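Local coordinates for protein glycoside hydrolase, GH17 family (Formosa sp. Hel1_33_131, PDB 6FCG) that probably acts as an endo-laminarinase, hydrolysing internal beta-1,3-glucosidic bonds of laminarin, the storage glucan of microalgae, at residues 42-47 with 300-305; 85-90 with 166-171; 187-192 with 205-210. All coordinates share one frame; numbering follows the deposited sequence.

Overall arrangement
From the N terminus the chain first runs through residues 42-47, just ahead of strand 50-53, which meet 300-305 some 250 residues further on. Contact 1 thus closes a loop spanning most of the parallel barrel sheet, and contacts 2 and 3 both fall within it. Contact 2 joins 85-90, at the end of strand 83-87, to 166-171, at the end of strand 161-168. After it closes, contact 3 packs helix 182-197 on strand 206-212 in a short beta-alpha-beta unit. Contacts 1 and 2 meet where Glu305 reaches Arg87 and Tyr89; contacts 2 and 3 share the strand pairing of Val166 with Thr208, and contacts 1 and 3 touch through Leu44 and Trp206.

Contact 1. Residues 42-47 with 300-305; sequences DILGNS and PIHIGE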
loop_
_atom_site.group_PDB
_atom_site.type_symbol
_atom_site.label_atom_id
_atom_site.label_comp_id
_atom_site.label_asym_id
_atom_site.label_seq_id
_atom_site.Cartn_x
_atom_site.Cartn_y
_atom_site.Cartn_z
ATOM N N ASP A 42 -53.768 -10.028 -9.782
ATOM C CA ASP A 42 -53.738 -11.494 -9.635
ATOM C C ASP A 42 -52.315 -12.049 -9.626
ATOM O O ASP A 42 -52.042 -13.054 -8.998
ATOM C CB ASP A 42 -54.508 -12.183 -10.787
ATOM C CG ASP A 42 -55.961 -11.703 -10.931
ATOM O OD1 ASP A 42 -56.680 -11.627 -9.896
ATOM O OD2 ASP A 42 -56.392 -11.451 -12.098
ATOM N N ILE A 43 -51.438 -11.418 -10.393
ATOM C CA ILE A 43 -50.100 -11.933 -10.681
ATOM C C ILE A 43 -49.065 -11.581 -9.602
ATOM O O ILE A 43 -48.256 -12.419 -9.187
ATOM C CB ILE A 43 -49.621 -11.364 -12.035
ATOM C CG1 ILE A 43 -50.417 -12.017 -13.149
ATOM C CG2 ILE A 43 -48.125 -11.608 -12.254
ATOM C CD1 ILE A 43 -50.225 -11.344 -14.486
ATOM N N LEU A 44 -49.061 -10.315 -9.193
ATOM C CA LEU A 44 -48.041 -9.848 -8.297
ATOM C C LEU A 44 -48.272 -10.441 -6.915
ATOM O O LEU A 44 -49.391 -10.427 -6.396
ATOM C CB LEU A 44 -48.000 -8.327 -8.257
ATOM C CG LEU A 44 -47.632 -7.633 -9.577
ATOM C CD1 LEU A 44 -47.745 -6.121 -9.427
ATOM C CD2 LEU A 44 -46.251 -8.010 -10.051
ATOM N N GLY A 45 -47.206 -10.989 -6.327
ATOM C CA GLY A 45 -47.283 -11.611 -4.996
ATOM C C GLY A 45 -47.793 -13.034 -4.981
ATOM O O GLY A 45 -48.068 -13.580 -3.923
ATOM N N ASN A 46 -47.927 -13.617 -6.164
ATOM C CA ASN A 46 -48.493 -14.916 -6.335
ATOM C C ASN A 46 -47.374 -15.787 -6.833
ATOM O O ASN A 46 -46.891 -15.576 -7.938
ATOM C CB ASN A 46 -49.627 -14.837 -7.360
ATOM C CG ASN A 46 -50.323 -16.192 -7.611
ATOM O OD1 ASN A 46 -49.762 -17.289 -7.418
ATOM N ND2 ASN A 46 -51.552 -16.102 -8.078
ATOM N N SER A 47 -46.985 -16.791 -6.045
ATOM C CA SER A 47 -45.819 -17.621 -6.377
ATOM C C SER A 47 -46.011 -18.585 -7.552
ATOM O O SER A 47 -45.046 -19.169 -8.013
ATOM C CB SER A 47 -45.341 -18.375 -5.150
ATOM O OG SER A 47 -46.325 -19.278 -4.728
ATOM N N PRO A 300 -49.585 -2.135 -1.648
ATOM C CA PRO A 300 -48.658 -3.250 -1.744
ATOM C C PRO A 300 -47.216 -2.792 -2.073
ATOM O O PRO A 300 -47.002 -1.781 -2.749
ATOM C CB PRO A 300 -49.233 -4.103 -2.883
ATOM C CG PRO A 300 -50.534 -3.470 -3.257
ATOM C CD PRO A 300 -50.465 -2.053 -2.819
ATOM N N ILE A 301 -46.252 -3.565 -1.585
ATOM C CA ILE A 301 -44.864 -3.411 -1.939
ATOM C C ILE A 301 -44.429 -4.709 -2.604
ATOM O O ILE A 301 -44.705 -5.812 -2.091
ATOM C CB ILE A 301 -44.005 -3.133 -0.697
ATOM C CG1 ILE A 301 -44.396 -1.777 -0.110
ATOM C CG2 ILE A 301 -42.527 -3.124 -1.066
ATOM C CD1 ILE A 301 -43.941 -1.582 1.305
ATOM N N HIS A 302 -43.727 -4.559 -3.731
ATOM C CA HIS A 302 -43.042 -5.678 -4.411
ATOM C C HIS A 302 -41.576 -5.360 -4.658
ATOM O O HIS A 302 -41.185 -4.202 -4.742
ATOM C CB HIS A 302 -43.784 -6.025 -5.690
ATOM C CG HIS A 302 -45.178 -6.505 -5.428
ATOM N ND1 HIS A 302 -45.417 -7.714 -4.823
ATOM C CD2 HIS A 302 -46.387 -5.917 -5.574
ATOM C CE1 HIS A 302 -46.713 -7.877 -4.644
ATOM N NE2 HIS A 302 -47.326 -6.799 -5.094
ATOM N N ILE A 303 -40.751 -6.394 -4.746
ATOM C CA ILE A 303 -39.332 -6.206 -5.014
ATOM C C ILE A 303 -39.114 -6.136 -6.515
ATOM O O ILE A 303 -39.196 -7.129 -7.224
ATOM C CB ILE A 303 -38.459 -7.294 -4.361
ATOM C CG1 ILE A 303 -38.751 -7.376 -2.844
ATOM C CG2 ILE A 303 -36.975 -7.013 -4.596
ATOM C CD1 ILE A 303 -38.609 -6.066 -2.075
ATOM N N GLY A 304 -38.803 -4.939 -6.977
ATOM C CA GLY A 304 -38.514 -4.700 -8.378
ATOM C C GLY A 304 -37.107 -5.060 -8.825
ATOM O O GLY A 304 -36.871 -5.205 -10.032
ATOM N N GLU A 305 -36.161 -5.119 -7.893
ATOM C CA GLU A 305 -34.803 -5.444 -8.259
ATOM C C GLU A 305 -33.985 -5.839 -7.036
ATOM O O GLU A 305 -33.916 -5.113 -6.064
ATOM C CB GLU A 305 -34.136 -4.292 -9.046
ATOM C CG GLU A 305 -33.137 -4.758 -10.117
ATOM C CD GLU A 305 -32.416 -3.606 -10.815
ATOM O OE1 GLU A 305 -31.180 -3.441 -10.589
ATOM O OE2 GLU A 305 -33.064 -2.837 -11.579
#
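Leu44 sets its CB over one face of the His302 imidazole, and the two side chains run obliquely to each other. The closest approach is by this first side-chain carbon: Leu44 CB is 3.6 Å from His302 NE2 and 3.9 Å from the ring centroid, 23° off the ring normal, a CH-pi contact displaced toward the rim of the ring. Farther along the same side chain, Leu44 CD1 comes within 4.1 Å of His302 CD2. The ring is delivered to this place by a first torsion that sets CG opposite the carbonyl carbon (chi1 -63°), sending the imidazole from strand 301-305 to the turn. Beside the leucine, Gly45 N stands 3.6 Å from His302 CE1 and approaches the ring at a slant.

Leu44 and Gly45 are the two central residues of a type II beta turn from Ile43 to Asn46. Gly45 has a positive phi (82°), which favours glycine at this place in the turn. The turn is closed by a backbone bond of 3.3 Å from Asn46 N to Ile43 O. A second bond, from Asn46 ND2 to Asp42 O at 3.2 Å, folds the asparagine back on the end of helix 40-43.

Ser346 serves both partners: its OG is hydrogen-bonded to Gly45 N, and its backbone N to His302 ND1. Tyr237 meets the His302 ring at a steep angle and also touches Leu44.

A backbone N-H can only donate, which makes His302 ND1 an acceptor and is consistent with a neutral imidazole whose proton sits on NE2. The direct contact is mainly one of carbon against a ring face near the start of the strand, while the polar anchoring of turn and histidine runs through Ser346.

Contact 2. Residues 85-90 with 166-171; sequences ILRTYN and VGNEAM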
loop_
_atom_site.group_PDB
_atom_site.type_symbol
_atom_site.label_atom_id
_atom_site.label_comp_id
_atom_site.label_asym_id
_atom_site.label_seq_id
_atom_site.Cartn_x
_atom_site.Cartn_y
_atom_site.Cartn_z
ATOM N N ILE A 85 -43.549 -13.730 -15.398
ATOM C CA ILE A 85 -43.573 -12.285 -15.641
ATOM C C ILE A 85 -42.162 -11.742 -15.694
ATOM O O ILE A 85 -41.299 -12.129 -14.902
ATOM C CB ILE A 85 -44.490 -11.534 -14.637
ATOM C CG1 ILE A 85 -44.474 -10.051 -14.925
ATOM C CG2 ILE A 85 -44.089 -11.812 -13.190
ATOM C CD1 ILE A 85 -45.652 -9.320 -14.332
ATOM N N LEU A 86 -41.904 -10.900 -16.688
ATOM C CA LEU A 86 -40.608 -10.264 -16.778
ATOM C C LEU A 86 -40.696 -8.752 -16.778
ATOM O O LEU A 86 -41.754 -8.171 -16.957
ATOM C CB LEU A 86 -39.715 -10.864 -17.876
ATOM C CG LEU A 86 -40.308 -11.103 -19.218
ATOM C CD1 LEU A 86 -40.134 -9.894 -20.102
ATOM C CD2 LEU A 86 -39.627 -12.252 -19.908
ATOM N N ARG A 87 -39.545 -8.151 -16.502
ATOM C CA ARG A 87 -39.355 -6.728 -16.364
ATOM C C ARG A 87 -38.355 -6.201 -17.364
ATOM O O ARG A 87 -37.341 -6.830 -17.649
ATOM C CB ARG A 87 -38.744 -6.485 -15.009
ATOM C CG ARG A 87 -38.922 -5.093 -14.550
ATOM C CD ARG A 87 -38.091 -4.782 -13.334
ATOM N NE ARG A 87 -37.933 -3.343 -13.364
ATOM C CZ ARG A 87 -36.989 -2.658 -12.751
ATOM N NH1 ARG A 87 -36.100 -3.257 -11.951
ATOM N NH2 ARG A 87 -36.962 -1.339 -12.946
ATOM N N THR A 88 -38.599 -4.989 -17.797
ATOM C CA THR A 88 -37.882 -4.339 -18.881
ATOM C C THR A 88 -37.583 -2.885 -18.495
ATOM O O THR A 88 -38.211 -2.347 -17.554
ATOM C CB THR A 88 -38.762 -4.493 -20.144
ATOM O OG1 THR A 88 -38.117 -5.403 -21.054
ATOM C CG2 THR A 88 -39.088 -3.156 -20.818
ATOM N N TYR A 89 -36.633 -2.245 -19.173
ATOM C CA TYR A 89 -36.077 -0.960 -18.641
ATOM C C TYR A 89 -36.344 0.312 -19.458
ATOM O O TYR A 89 -36.538 1.392 -18.885
ATOM C CB TYR A 89 -34.577 -1.115 -18.356
ATOM C CG TYR A 89 -34.344 -2.003 -17.169
ATOM C CD1 TYR A 89 -34.286 -3.383 -17.320
ATOM C CD2 TYR A 89 -34.223 -1.472 -15.883
ATOM C CE1 TYR A 89 -34.132 -4.217 -16.218
ATOM C CE2 TYR A 89 -34.037 -2.291 -14.782
ATOM C CZ TYR A 89 -33.997 -3.665 -14.945
ATOM O OH TYR A 89 -33.804 -4.494 -13.870
ATOM N N ASN A 90 -36.342 0.180 -20.779
ATOM C CA ASN A 90 -36.743 1.272 -21.621
ATOM C C ASN A 90 -37.532 0.794 -22.823
ATOM O O ASN A 90 -37.561 -0.393 -23.134
ATOM C CB ASN A 90 -35.545 2.077 -22.081
ATOM C CG ASN A 90 -34.633 1.295 -22.981
ATOM O OD1 ASN A 90 -33.763 0.593 -22.491
ATOM N ND2 ASN A 90 -34.799 1.402 -24.272
ATOM N N VAL A 166 -42.838 3.873 -14.262
ATOM C CA VAL A 166 -42.321 5.204 -14.615
ATOM C C VAL A 166 -40.982 5.406 -13.934
ATOM O O VAL A 166 -40.914 5.714 -12.739
ATOM C CB VAL A 166 -43.295 6.300 -14.161
ATOM C CG1 VAL A 166 -42.745 7.682 -14.496
ATOM C CG2 VAL A 166 -44.639 6.113 -14.826
ATOM N N GLY A 167 -39.923 5.174 -14.680
ATOM C CA GLY A 167 -38.566 5.338 -14.170
ATOM C C GLY A 167 -37.923 4.103 -13.565
ATOM O O GLY A 167 -38.592 3.174 -13.104
ATOM N N ASN A 168 -36.602 4.083 -13.628
ATOM C CA ASN A 168 -35.819 3.061 -12.990
ATOM C C ASN A 168 -34.675 3.680 -12.206
ATOM O O ASN A 168 -33.631 4.082 -12.781
ATOM C CB ASN A 168 -35.238 2.060 -14.010
ATOM C CG ASN A 168 -34.329 1.040 -13.331
ATOM O OD1 ASN A 168 -34.795 0.214 -12.578
ATOM N ND2 ASN A 168 -33.051 1.117 -13.575
ATOM N N GLU A 169 -34.859 3.711 -10.896
ATOM C CA GLU A 169 -33.912 4.348 -9.985
ATOM C C GLU A 169 -33.754 5.817 -10.353
ATOM O O GLU A 169 -32.696 6.423 -10.150
ATOM C CB GLU A 169 -32.565 3.595 -9.925
ATOM C CG GLU A 169 -32.664 2.303 -9.133
ATOM C CD GLU A 169 -31.395 1.455 -9.136
ATOM O OE1 GLU A 169 -30.352 2.005 -9.511
ATOM O OE2 GLU A 169 -31.427 0.250 -8.776
ATOM N N ALA A 170 -34.829 6.394 -10.861
ATOM C CA ALA A 170 -34.755 7.724 -11.388
ATOM C C ALA A 170 -34.793 8.816 -10.321
ATOM O O ALA A 170 -34.530 9.951 -10.651
ATOM C CB ALA A 170 -35.860 7.926 -12.428
ATOM N N MET A 171 -35.151 8.475 -9.088
ATOM C CA MET A 171 -35.220 9.433 -7.972
ATOM C C MET A 171 -34.065 9.315 -6.991
ATOM O O MET A 171 -33.845 10.214 -6.183
ATOM C CB MET A 171 -36.521 9.255 -7.175
ATOM C CG MET A 171 -37.774 9.596 -7.961
ATOM S SD MET A 171 -39.322 9.371 -7.043
ATOM C CE MET A 171 -39.324 7.592 -6.905
#
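Asn168 meets two flat groups of the other segment at their edges: OD1 stands at the rim of the Arg87 guanidinium, and the amide carbon CG lies in the plane of the Tyr89 ring, beyond its edge. Tyr89 CE2 in turn lies over one face of the Arg87 guanidinium, 3.3 Å above its plane and near its rim. Ring and amide planes are almost perpendicular, 87° apart, whereas guanidinium and amide are turned about midway between parallel and perpendicular.

One hydrogen bond joins the segments, from Arg87 NH2 to Asn168 OD1 at 2.7 Å. Its N-H...O angle of 150° is moderately bent, and the donor is tilted away from the carbonyl plane of the asparagine. The same oxygen is 3.4 Å from Tyr89 CE2, while Asn168 ND2 lies 3.7 Å from Tyr89 CD2, so the amide stands across the edge of the ring with both its ends near it. Asn168 reaches this place with CG opposite its backbone N (chi1 176°), and the extended arginine chain meets it at about a right angle.

Arg87 and Tyr89 both also reach Glu305: Arg87 NH1 by a salt bridge to Glu305 OE2, Tyr89 OH by a hydrogen bond to the same oxygen. Asn429 of a second subunit packs against Tyr89.

All this happens at the C-terminal ends of strands 83-87 and 161-168, the end of a TIM barrel that carries the active site. An Asn-Glu pair at the C-terminal end of the fourth strand, facing a glutamate at the end of the seventh, is characteristic of clan GH-A, to which family 17 belongs; in relatives these glutamates are the acid/base and the nucleophile, to which Glu169 and Glu305, respectively, probably correspond.

Contact 3. Residues 187-192 with 205-210; sequences KWVNHL and LWITSS
Ile207, the residue most covered here, meets Val189 and Leu192, one helical turn apart on helix 182-197, through its methyls CG2 and CD1. The CG2 branch is shared by both: Ile207 CG2 is 4.0 Å from Val189 CG1 and 3.9 Å from Leu192 CD1. The other branch serves the leucine alone, with Ile207 CD1 3.9 Å from Leu192 CB and 4.0 Å from Leu192 CD1. A first torsion with CG1 opposite the carbonyl carbon (chi1 -48°) divides the branches in this way. With Ile207 replaced by an alanine, CG1, CG2 and CD1 would be gone, and Val189 and Leu192 would probably face a gap on the strand side, the leucine end becoming freer to turn.

Val189 and Ile207 lie side by side, pointing in contrary directions, and Val189 CG2 also comes to 4.2 Å from Thr208 O.

Helix and strand segments run nearly antiparallel, 167° between their directions, with their axes 8.8 Å apart. This is the packing of the crossover helix on the second strand of a beta-alpha-beta unit in the barrel: the helix also rests on Val166 of strand 161-168, which precedes it, while Val189 reaches Leu231 of helix 226-234. The CB of Thr208, next along the strand, is directed away from the helix, and Thr208 OG1 is hydrogen-bonded to Tyr237 O.

Because the meeting side-chain atoms are aliphatic carbons, the layer between helix and sheet is held by hydrophobic burial and the fit of aliphatic groups, without directional bonds between the two segments.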
loop_
_atom_site.group_PDB
_atom_site.type_symbol
_atom_site.label_atom_id
_atom_site.label_comp_id
_atom_site.label_asym_id
_atom_site.label_seq_id
_atom_site.Cartn_x
_atom_site.Cartn_y
_atom_site.Cartn_z
ATOM N N LYS A 187 -45.786 13.420 -12.012
ATOM C CA LYS A 187 -46.368 13.950 -13.241
ATOM C C LYS A 187 -46.778 12.836 -14.209
ATOM O O LYS A 187 -47.903 12.792 -14.688
ATOM C CB LYS A 187 -45.377 14.890 -13.906
ATOM C CG LYS A 187 -45.904 15.599 -15.130
ATOM C CD LYS A 187 -44.758 16.151 -15.971
ATOM C CE LYS A 187 -45.281 16.663 -17.293
ATOM N NZ LYS A 187 -44.144 17.111 -18.147
ATOM N N TRP A 188 -45.848 11.941 -14.507
ATOM C CA TRP A 188 -46.100 10.886 -15.485
ATOM C C TRP A 188 -46.954 9.758 -14.933
ATOM O O TRP A 188 -47.741 9.170 -15.661
ATOM C CB TRP A 188 -44.786 10.376 -16.087
ATOM C CG TRP A 188 -44.111 11.422 -16.895
ATOM C CD1 TRP A 188 -42.927 12.015 -16.624
ATOM C CD2 TRP A 188 -44.623 12.049 -18.063
ATOM N NE1 TRP A 188 -42.643 12.957 -17.577
ATOM C CE2 TRP A 188 -43.672 13.000 -18.474
ATOM C CE3 TRP A 188 -45.804 11.895 -18.810
ATOM C CZ2 TRP A 188 -43.846 13.784 -19.596
ATOM C CZ3 TRP A 188 -45.984 12.671 -19.930
ATOM C CH2 TRP A 188 -45.002 13.617 -20.318
ATOM N N VAL A 189 -46.804 9.430 -13.664
ATOM C CA VAL A 189 -47.711 8.457 -13.085
ATOM C C VAL A 189 -49.130 9.012 -13.230
ATOM O O VAL A 189 -50.030 8.283 -13.599
ATOM C CB VAL A 189 -47.357 8.146 -11.614
ATOM C CG1 VAL A 189 -48.472 7.388 -10.901
ATOM C CG2 VAL A 189 -46.081 7.329 -11.558
ATOM N N ASN A 190 -49.326 10.287 -12.889
ATOM C CA ASN A 190 -50.658 10.888 -12.932
ATOM C C ASN A 190 -51.194 10.908 -14.351
ATOM O O ASN A 190 -52.374 10.674 -14.557
ATOM C CB ASN A 190 -50.668 12.307 -12.321
ATOM C CG ASN A 190 -50.778 12.295 -10.785
ATOM O OD1 ASN A 190 -51.222 11.314 -10.171
ATOM N ND2 ASN A 190 -50.408 13.401 -10.164
ATOM N N HIS A 191 -50.325 11.189 -15.313
ATOM C CA HIS A 191 -50.690 11.137 -16.722
ATOM C C HIS A 191 -51.258 9.764 -17.101
ATOM O O HIS A 191 -52.297 9.675 -17.754
ATOM C CB HIS A 191 -49.456 11.442 -17.562
ATOM C CG HIS A 191 -49.651 11.296 -19.043
ATOM N ND1 HIS A 191 -50.104 12.315 -19.853
ATOM C CD2 HIS A 191 -49.380 10.258 -19.867
ATOM C CE1 HIS A 191 -50.138 11.899 -21.110
ATOM N NE2 HIS A 191 -49.700 10.655 -21.145
ATOM N N LEU A 192 -50.569 8.711 -16.666
ATOM C CA LEU A 192 -50.982 7.336 -16.941
ATOM C C LEU A 192 -52.266 6.936 -16.201
ATOM O O LEU A 192 -53.119 6.271 -16.783
ATOM C CB LEU A 192 -49.845 6.349 -16.621
ATOM C CG LEU A 192 -48.593 6.387 -17.515
ATOM C CD1 LEU A 192 -47.553 5.416 -16.994
ATOM C CD2 LEU A 192 -48.888 6.053 -18.959
ATOM N N LEU A 205 -54.647 -2.146 -15.517
ATOM C CA LEU A 205 -53.232 -1.891 -15.742
ATOM C C LEU A 205 -52.671 -1.150 -14.560
ATOM O O LEU A 205 -53.213 -0.123 -14.163
ATOM C CB LEU A 205 -53.028 -1.037 -17.002
ATOM C CG LEU A 205 -51.599 -0.701 -17.393
ATOM C CD1 LEU A 205 -50.895 -1.906 -17.968
ATOM C CD2 LEU A 205 -51.569 0.428 -18.389
ATOM N N TRP A 206 -51.623 -1.686 -13.966
ATOM C CA TRP A 206 -51.066 -1.103 -12.761
ATOM C C TRP A 206 -49.905 -0.180 -13.100
ATOM O O TRP A 206 -49.102 -0.487 -13.975
ATOM C CB TRP A 206 -50.681 -2.213 -11.758
ATOM C CG TRP A 206 -51.781 -2.547 -10.785
ATOM C CD1 TRP A 206 -53.099 -2.236 -10.909
ATOM C CD2 TRP A 206 -51.658 -3.271 -9.554
ATOM N NE1 TRP A 206 -53.805 -2.712 -9.837
ATOM C CE2 TRP A 206 -52.953 -3.368 -8.999
ATOM C CE3 TRP A 206 -50.591 -3.854 -8.878
ATOM C CZ2 TRP A 206 -53.206 -3.998 -7.795
ATOM C CZ3 TRP A 206 -50.836 -4.500 -7.676
ATOM C CH2 TRP A 206 -52.139 -4.565 -7.146
ATOM N N ILE A 207 -49.818 0.941 -12.382
ATOM C CA ILE A 207 -48.766 1.921 -12.592
ATOM C C ILE A 207 -47.897 1.985 -11.362
ATOM O O ILE A 207 -48.389 1.956 -10.241
ATOM C CB ILE A 207 -49.347 3.302 -12.868
ATOM C CG1 ILE A 207 -50.456 3.228 -13.929
ATOM C CG2 ILE A 207 -48.243 4.258 -13.319
ATOM C CD1 ILE A 207 -50.015 2.710 -15.292
ATOM N N THR A 208 -46.588 2.080 -11.570
ATOM C CA THR A 208 -45.619 2.174 -10.461
ATOM C C THR A 208 -44.426 2.981 -10.891
ATOM O O THR A 208 -44.405 3.541 -11.993
ATOM C CB THR A 208 -45.160 0.768 -9.982
ATOM O OG1 THR A 208 -44.431 0.857 -8.757
ATOM C CG2 THR A 208 -44.302 0.056 -11.045
ATOM N N SER A 209 -43.449 3.072 -9.993
ATOM C CA SER A 209 -42.095 3.500 -10.322
ATOM C C SER A 209 -41.168 2.512 -9.662
ATOM O O SER A 209 -41.436 2.077 -8.559
ATOM C CB SER A 209 -41.816 4.901 -9.810
ATOM O OG SER A 209 -40.555 5.368 -10.258
ATOM N N SER A 210 -40.093 2.129 -10.340
ATOM C CA SER A 210 -39.187 1.146 -9.769
ATOM C C SER A 210 -37.955 1.892 -9.282
ATOM O O SER A 210 -37.261 2.554 -10.054
ATOM C CB SER A 210 -38.874 0.040 -10.777
ATOM O OG SER A 210 -38.652 -1.193 -10.107
#